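PDB 3JVG: T-cell surface glycoprotein CD1A1 antigen from Gallus gallus, which probably presents lipid antigens to T cells, as other CD1 glycoproteins do, from a groove in its MHC class I-like ectodomain. Local coordinates for residues A[5-16]-A[88-99]. Residues are numbered along the deposited sequence; the frame is centred on the assembly and turned at random.
Sequences SHMLKLLHFATF and PFVFQSSIGCEL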
ATOM      1  N   SER A   5      -8.818 -16.905   0.308  1.00 37.43           N
ATOM      2  CA  SER A   5      -9.326 -15.487   0.161  1.00 36.00           C
ATOM      3  C   SER A   5      -8.683 -14.613  -0.945  1.00 33.16           C
ATOM      4  O   SER A   5      -7.462 -14.469  -1.011  1.00 32.82           O
ATOM      5  CB  SER A   5      -9.339 -14.763   1.513  1.00 36.64           C
ATOM      6  OG  SER A   5      -9.253 -13.349   1.384  1.00 36.92           O
ATOM      7  N   HIS A   6      -9.538 -14.006  -1.777  1.00 30.15           N
ATOM      8  CA  HIS A   6      -9.109 -13.062  -2.815  1.00 27.51           C
ATOM      9  C   HIS A   6      -9.945 -11.792  -2.852  1.00 24.96           C
ATOM     10  O   HIS A   6     -11.108 -11.776  -2.463  1.00 24.30           O
ATOM     11  CB  HIS A   6      -9.188 -13.742  -4.183  1.00 27.88           C
ATOM     12  CG  HIS A   6      -8.261 -14.904  -4.310  1.00 30.60           C
ATOM     13  ND1 HIS A   6      -8.650 -16.194  -4.022  1.00 33.82           N
ATOM     14  CD2 HIS A   6      -6.943 -14.963  -4.620  1.00 30.74           C
ATOM     15  CE1 HIS A   6      -7.617 -17.004  -4.173  1.00 34.28           C
ATOM     16  NE2 HIS A   6      -6.575 -16.284  -4.548  1.00 34.33           N
ATOM     17  N   MET A   7      -9.354 -10.738  -3.382  1.00 22.27           N
ATOM     18  CA  MET A   7      -9.952  -9.419  -3.336  1.00 21.27           C
ATOM     19  C   MET A   7      -9.594  -8.644  -4.585  1.00 19.68           C
ATOM     20  O   MET A   7      -8.455  -8.645  -5.030  1.00 20.47           O
ATOM     21  CB  MET A   7      -9.432  -8.678  -2.105  1.00 19.99           C
ATOM     22  CG  MET A   7      -9.686  -7.190  -2.076  1.00 24.41           C
ATOM     23  SD  MET A   7      -9.243  -6.417  -0.480  1.00 34.58           S
ATOM     24  CE  MET A   7     -10.587  -6.981   0.552  1.00 28.33           C
ATOM     25  N   LEU A   8     -10.570  -7.940  -5.109  1.00 19.13           N
ATOM     26  CA  LEU A   8     -10.382  -7.053  -6.218  1.00 18.97           C
ATOM     27  C   LEU A   8     -10.716  -5.709  -5.618  1.00 18.16           C
ATOM     28  O   LEU A   8     -11.847  -5.568  -5.067  1.00 18.43           O
ATOM     29  CB  LEU A   8     -11.391  -7.369  -7.343  1.00 19.28           C
ATOM     30  CG  LEU A   8     -11.335  -6.434  -8.542  1.00 19.71           C
ATOM     31  CD1 LEU A   8      -9.897  -6.296  -8.899  1.00 23.31           C
ATOM     32  CD2 LEU A   8     -12.014  -7.062  -9.621  1.00 21.50           C
ATOM     33  N   LYS A   9      -9.811  -4.741  -5.765  1.00 16.83           N
ATOM     34  CA  LYS A   9     -10.014  -3.448  -5.176  1.00 16.43           C
ATOM     35  C   LYS A   9      -9.642  -2.271  -6.088  1.00 16.06           C
ATOM     36  O   LYS A   9      -8.512  -2.194  -6.622  1.00 17.73           O
ATOM     37  CB  LYS A   9      -9.204  -3.321  -3.884  1.00 16.60           C
ATOM     38  CG  LYS A   9      -9.538  -2.120  -3.095  1.00 17.56           C
ATOM     39  CD  LYS A   9      -8.461  -1.826  -2.036  1.00 26.85           C
ATOM     40  CE  LYS A   9      -8.501  -2.708  -0.842  1.00 32.93           C
ATOM     41  NZ  LYS A   9      -7.111  -2.754  -0.216  1.00 33.52           N
ATOM     42  N   LEU A  10     -10.560  -1.342  -6.230  1.00 15.83           N
ATOM     43  CA  LEU A  10     -10.288  -0.144  -6.997  1.00 15.96           C
ATOM     44  C   LEU A  10     -10.199   1.010  -6.035  1.00 16.49           C
ATOM     45  O   LEU A  10     -11.147   1.251  -5.253  1.00 18.04           O
ATOM     46  CB  LEU A  10     -11.412   0.131  -7.993  1.00 15.74           C
ATOM     47  CG  LEU A  10     -11.710  -0.980  -9.026  1.00 16.62           C
ATOM     48  CD1 LEU A  10     -12.924  -0.569  -9.885  1.00 19.32           C
ATOM     49  CD2 LEU A  10     -10.457  -1.266  -9.939  1.00 16.20           C
ATOM     50  N   LEU A  11      -9.118   1.760  -6.148  1.00 15.67           N
ATOM     51  CA  LEU A  11      -8.858   2.896  -5.293  1.00 15.74           C
ATOM     52  C   LEU A  11      -8.867   4.166  -6.144  1.00 16.05           C
ATOM     53  O   LEU A  11      -8.274   4.236  -7.265  1.00 16.59           O
ATOM     54  CB  LEU A  11      -7.473   2.710  -4.703  1.00 15.98           C
ATOM     55  CG  LEU A  11      -7.192   1.560  -3.724  1.00 16.08           C
ATOM     56  CD1 LEU A  11      -5.747   1.723  -3.130  1.00 16.51           C
ATOM     57  CD2 LEU A  11      -8.336   1.439  -2.513  1.00 16.06           C
ATOM     58  N   HIS A  12      -9.482   5.200  -5.630  1.00 15.99           N
ATOM     59  CA  HIS A  12      -9.459   6.482  -6.316  1.00 16.37           C
ATOM     60  C   HIS A  12      -9.191   7.579  -5.278  1.00 16.67           C
ATOM     61  O   HIS A  12      -9.552   7.446  -4.074  1.00 16.54           O
ATOM     62  CB  HIS A  12     -10.792   6.634  -7.046  1.00 16.62           C
ATOM     63  CG  HIS A  12     -11.373   8.026  -7.073  1.00 19.07           C
ATOM     64  ND1 HIS A  12     -12.227   8.498  -6.088  1.00 17.37           N
ATOM     65  CD2 HIS A  12     -11.322   9.002  -8.022  1.00 18.34           C
ATOM     66  CE1 HIS A  12     -12.638   9.714  -6.408  1.00 17.30           C
ATOM     67  NE2 HIS A  12     -12.095  10.050  -7.568  1.00 18.59           N
ATOM     68  N   PHE A  13      -8.501   8.636  -5.690  1.00 17.25           N
ATOM     69  CA  PHE A  13      -8.370   9.788  -4.792  1.00 17.72           C
ATOM     70  C   PHE A  13      -8.365  11.043  -5.597  1.00 18.46           C
ATOM     71  O   PHE A  13      -8.010  11.022  -6.786  1.00 18.74           O
ATOM     72  CB  PHE A  13      -7.136   9.748  -3.906  1.00 17.99           C
ATOM     73  CG  PHE A  13      -5.813   9.532  -4.648  1.00 18.34           C
ATOM     74  CD1 PHE A  13      -5.008  10.618  -4.992  1.00 19.25           C
ATOM     75  CD2 PHE A  13      -5.355   8.236  -4.914  1.00 18.00           C
ATOM     76  CE1 PHE A  13      -3.811  10.447  -5.627  1.00 19.73           C
ATOM     77  CE2 PHE A  13      -4.123   8.033  -5.563  1.00 18.37           C
ATOM     78  CZ  PHE A  13      -3.360   9.142  -5.915  1.00 19.47           C
ATOM     79  N   ALA A  14      -8.754  12.142  -4.941  1.00 18.94           N
ATOM     80  CA  ALA A  14      -8.874  13.445  -5.598  1.00 19.86           C
ATOM     81  C   ALA A  14      -8.577  14.580  -4.633  1.00 20.62           C
ATOM     82  O   ALA A  14      -9.171  14.685  -3.547  1.00 20.68           O
ATOM     83  CB  ALA A  14     -10.264  13.607  -6.204  1.00 19.78           C
ATOM     84  N   THR A  15      -7.637  15.424  -5.011  1.00 21.63           N
ATOM     85  CA  THR A  15      -7.404  16.631  -4.265  1.00 22.63           C
ATOM     86  C   THR A  15      -8.124  17.766  -4.991  1.00 23.56           C
ATOM     87  O   THR A  15      -7.766  18.137  -6.129  1.00 24.31           O
ATOM     88  CB  THR A  15      -5.883  16.981  -4.200  1.00 23.54           C
ATOM     89  OG1 THR A  15      -5.162  15.876  -3.671  1.00 22.81           O
ATOM     90  CG2 THR A  15      -5.673  18.147  -3.321  1.00 26.49           C
ATOM     91  N   PHE A  16      -9.106  18.352  -4.346  1.00 23.70           N
ATOM     92  CA  PHE A  16      -9.715  19.530  -4.936  1.00 25.81           C
ATOM     93  C   PHE A  16      -8.933  20.767  -4.572  1.00 28.81           C
ATOM     94  O   PHE A  16      -8.948  21.206  -3.419  1.00 30.58           O
ATOM     95  CB  PHE A  16     -11.188  19.617  -4.536  1.00 24.48           C
ATOM     96  CG  PHE A  16     -11.992  18.414  -4.996  1.00 23.24           C
ATOM     97  CD1 PHE A  16     -11.826  17.171  -4.376  1.00 22.01           C
ATOM     98  CD2 PHE A  16     -12.849  18.501  -6.121  1.00 23.47           C
ATOM     99  CE1 PHE A  16     -12.511  16.052  -4.817  1.00 21.05           C
ATOM    100  CE2 PHE A  16     -13.547  17.349  -6.583  1.00 22.46           C
ATOM    101  CZ  PHE A  16     -13.377  16.137  -5.907  1.00 21.26           C
ATOM    102  N   PRO A  88      -8.311  23.787  -0.025  1.00 44.11           N
ATOM    103  CA  PRO A  88      -8.124  22.420  -0.592  1.00 40.42           C
ATOM    104  C   PRO A  88      -8.618  21.263   0.320  1.00 36.51           C
ATOM    105  O   PRO A  88      -8.628  21.371   1.547  1.00 36.33           O
ATOM    106  CB  PRO A  88      -6.614  22.336  -0.811  1.00 40.56           C
ATOM    107  CG  PRO A  88      -6.056  23.184   0.311  1.00 43.22           C
ATOM    108  CD  PRO A  88      -7.054  24.305   0.550  1.00 44.72           C
ATOM    109  N   PHE A  89      -9.067  20.179  -0.288  1.00 32.72           N
ATOM    110  CA  PHE A  89      -9.475  19.010   0.479  1.00 28.82           C
ATOM    111  C   PHE A  89      -9.357  17.766  -0.384  1.00 25.95           C
ATOM    112  O   PHE A  89      -9.177  17.860  -1.603  1.00 24.69           O
ATOM    113  CB  PHE A  89     -10.896  19.155   1.050  1.00 29.06           C
ATOM    114  CG  PHE A  89     -11.934  19.494   0.026  1.00 29.29           C
ATOM    115  CD1 PHE A  89     -12.434  18.527  -0.825  1.00 26.97           C
ATOM    116  CD2 PHE A  89     -12.411  20.791  -0.089  1.00 32.15           C
ATOM    117  CE1 PHE A  89     -13.392  18.869  -1.788  1.00 27.38           C
ATOM    118  CE2 PHE A  89     -13.380  21.127  -1.040  1.00 32.61           C
ATOM    119  CZ  PHE A  89     -13.867  20.166  -1.886  1.00 29.09           C
ATOM    120  N   VAL A  90      -9.468  16.607   0.257  1.00 22.77           N
ATOM    121  CA  VAL A  90      -9.314  15.372  -0.454  1.00 21.05           C
ATOM    122  C   VAL A  90     -10.432  14.370  -0.204  1.00 20.06           C
ATOM    123  O   VAL A  90     -10.877  14.174   0.958  1.00 20.25           O
ATOM    124  CB  VAL A  90      -7.794  14.799  -0.448  1.00 21.03           C
ATOM    125  CG1 VAL A  90      -6.801  15.669   0.270  1.00 22.59           C
ATOM    126  CG2 VAL A  90      -7.641  13.270  -0.221  1.00 20.04           C
ATOM    127  N   PHE A  91     -10.899  13.796  -1.298  1.00 19.49           N
ATOM    128  CA  PHE A  91     -11.799  12.665  -1.265  1.00 18.69           C
ATOM    129  C   PHE A  91     -11.054  11.448  -1.755  1.00 18.08           C
ATOM    130  O   PHE A  91     -10.148  11.573  -2.600  1.00 18.23           O
ATOM    131  CB  PHE A  91     -13.023  12.887  -2.127  1.00 18.66           C
ATOM    132  CG  PHE A  91     -14.094  13.651  -1.471  1.00 19.11           C
ATOM    133  CD1 PHE A  91     -14.139  15.030  -1.590  1.00 19.99           C
ATOM    134  CD2 PHE A  91     -15.073  12.992  -0.739  1.00 18.83           C
ATOM    135  CE1 PHE A  91     -15.172  15.796  -0.953  1.00 20.56           C
ATOM    136  CE2 PHE A  91     -16.135  13.690  -0.116  1.00 19.58           C
ATOM    137  CZ  PHE A  91     -16.190  15.114  -0.216  1.00 21.46           C
ATOM    138  N   GLN A  92     -11.425  10.302  -1.184  1.00 17.57           N
ATOM    139  CA  GLN A  92     -11.013   9.002  -1.643  1.00 17.04           C
ATOM    140  C   GLN A  92     -12.189   8.023  -1.773  1.00 16.62           C
ATOM    141  O   GLN A  92     -13.235   8.158  -1.060  1.00 16.75           O
ATOM    142  CB  GLN A  92      -9.916   8.446  -0.705  1.00 17.14           C
ATOM    143  CG  GLN A  92      -8.691   9.354  -0.535  1.00 17.72           C
ATOM    144  CD  GLN A  92      -7.967   9.068   0.778  1.00 18.75           C
ATOM    145  OE1 GLN A  92      -8.262   9.714   1.781  1.00 18.55           O
ATOM    146  NE2 GLN A  92      -7.119   8.019   0.805  1.00 17.97           N
ATOM    147  N   SER A  93     -12.036   7.050  -2.683  1.00 16.26           N
ATOM    148  CA  SER A  93     -12.955   5.903  -2.761  1.00 16.00           C
ATOM    149  C   SER A  93     -12.193   4.623  -2.752  1.00 15.82           C
ATOM    150  O   SER A  93     -11.132   4.559  -3.355  1.00 15.77           O
ATOM    151  CB  SER A  93     -13.775   5.810  -4.078  1.00 15.93           C
ATOM    152  OG  SER A  93     -14.135   7.029  -4.593  1.00 17.71           O
ATOM    153  N   SER A  94     -12.808   3.589  -2.172  1.00 15.85           N
ATOM    154  CA  SER A  94     -12.285   2.217  -2.171  1.00 15.85           C
ATOM    155  C   SER A  94     -13.494   1.385  -2.541  1.00 16.42           C
ATOM    156  O   SER A  94     -14.527   1.447  -1.845  1.00 16.17           O
ATOM    157  CB  SER A  94     -11.785   1.875  -0.783  1.00 16.19           C
ATOM    158  OG  SER A  94     -11.268   0.558  -0.667  1.00 16.80           O
ATOM    159  N   ILE A  95     -13.405   0.625  -3.650  1.00 15.82           N
ATOM    160  CA  ILE A  95     -14.576  -0.057  -4.167  1.00 16.47           C
ATOM    161  C   ILE A  95     -14.168  -1.431  -4.616  1.00 16.51           C
ATOM    162  O   ILE A  95     -13.142  -1.560  -5.328  1.00 16.35           O
ATOM    163  CB  ILE A  95     -15.154   0.685  -5.421  1.00 16.10           C
ATOM    164  CG1 ILE A  95     -15.400   2.176  -5.131  1.00 17.87           C
ATOM    165  CG2 ILE A  95     -16.513   0.107  -5.807  1.00 19.33           C
ATOM    166  CD1 ILE A  95     -15.999   2.948  -6.372  1.00 22.18           C
ATOM    167  N   GLY A  96     -14.946  -2.451  -4.255  1.00 16.67           N
ATOM    168  CA  GLY A  96     -14.537  -3.803  -4.643  1.00 17.45           C
ATOM    169  C   GLY A  96     -15.309  -4.945  -4.008  1.00 18.60           C
ATOM    170  O   GLY A  96     -16.400  -4.732  -3.493  1.00 18.09           O
ATOM    171  N   CYS A  97     -14.724  -6.147  -4.019  1.00 18.66           N
ATOM    172  CA  CYS A  97     -15.369  -7.308  -3.458  1.00 21.39           C
ATOM    173  C   CYS A  97     -14.306  -8.281  -3.091  1.00 23.11           C
ATOM    174  O   CYS A  97     -13.195  -8.214  -3.639  1.00 24.18           O
ATOM    175  CB  CYS A  97     -16.363  -7.956  -4.444  1.00 21.26           C
ATOM    176  SG  CYS A  97     -15.591  -8.433  -6.052  1.00 25.05           S
ATOM    177  N   GLU A  98     -14.643  -9.194  -2.177  1.00 24.99           N
ATOM    178  CA  GLU A  98     -13.723 -10.192  -1.697  1.00 27.47           C
ATOM    179  C   GLU A  98     -14.448 -11.537  -1.704  1.00 28.98           C
ATOM    180  O   GLU A  98     -15.617 -11.594  -1.389  1.00 29.50           O
ATOM    181  CB  GLU A  98     -13.190  -9.806  -0.297  1.00 27.98           C
ATOM    182  CG  GLU A  98     -12.415 -10.890   0.441  1.00 34.17           C
ATOM    183  CD  GLU A  98     -12.172 -10.611   1.952  1.00 41.97           C
ATOM    184  OE1 GLU A  98     -11.955 -11.605   2.713  1.00 45.00           O
ATOM    185  OE2 GLU A  98     -12.164  -9.421   2.382  1.00 45.72           O
ATOM    186  N   LEU A  99     -13.745 -12.590  -2.092  1.00 29.71           N
ATOM    187  CA  LEU A  99     -14.271 -13.928  -2.126  1.00 33.81           C
ATOM    188  C   LEU A  99     -13.505 -14.756  -1.096  1.00 36.30           C
ATOM    189  O   LEU A  99     -12.301 -14.926  -1.233  1.00 35.88           O
ATOM    190  CB  LEU A  99     -14.030 -14.552  -3.515  1.00 33.47           C
ATOM    191  CG  LEU A  99     -15.097 -15.209  -4.411  1.00 36.33           C
ATOM    192  CD1 LEU A  99     -14.480 -16.402  -5.115  1.00 40.04           C
ATOM    193  CD2 LEU A  99     -16.428 -15.677  -3.730  1.00 39.25           C
TER
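His-12 and Ser-93 face each other as a hydrogen-bonded antiparallel pair, and their side chains add a polar link to the two backbone bonds: ring ND1 of His-12 lies 2.8 Å from OG of Ser-93, which sits at the ring edge near its plane. The hydroxyl also bonds Tyr-71, and the His-12 ring meets Tyr-71 and Phe-75 edge-to-face, so the buried imidazole is held between Ser-93 of the neighbouring strand and helix 58-82, while Cys-97, on the same face beside Leu-8, is tied by a disulfide to Cys-162 of helix 148-172. Further along this face, Phe-16 lies across Phe-89. Its CB rests over the Phe-89 ring, 4.0 Å from the centroid, while the two planes, only 25° apart, are slid until they barely overlap. CE1 of Phe-16 touches CD1 of Phe-91 at 3.8 Å, completing an aromatic cluster. Phe-89 gains its place with CG between backbone N and carbonyl carbon (chi1 54°), which swings the ring toward Phe-16.

On the face of Met-7, Leu-11 and Phe-13, the methyl CE of Met-7 packs 3.4 Å from OE2 of Glu-98, whose own polar partner is Arg-106, by a salt bridge, while OE1 is hydrogen-bonded to Gln-100. CD2 of Leu-11 packs 3.6 Å from OG of Ser-94, and CB of Phe-13 lies against CG of Gln-92. A chain of another protein covers much of this face, bonding both ends of the Gln-92 amide and the Lys-9 ammonium.

Between the two faces, pairs of N-H...O bonds run from His-6/Leu-99 to Phe-16/Phe-89; the bond from Leu-10 N to Ile-95 O, 2.7 Å long, is nearly straight at the hydrogen (170°). Strands 6-18 and 89-99 are the central neighbours of the antiparallel sheet that floors an MHC class I-like antigen-binding groove, the His-12, Phe-16 and Cys-97 face turned to its two helical walls.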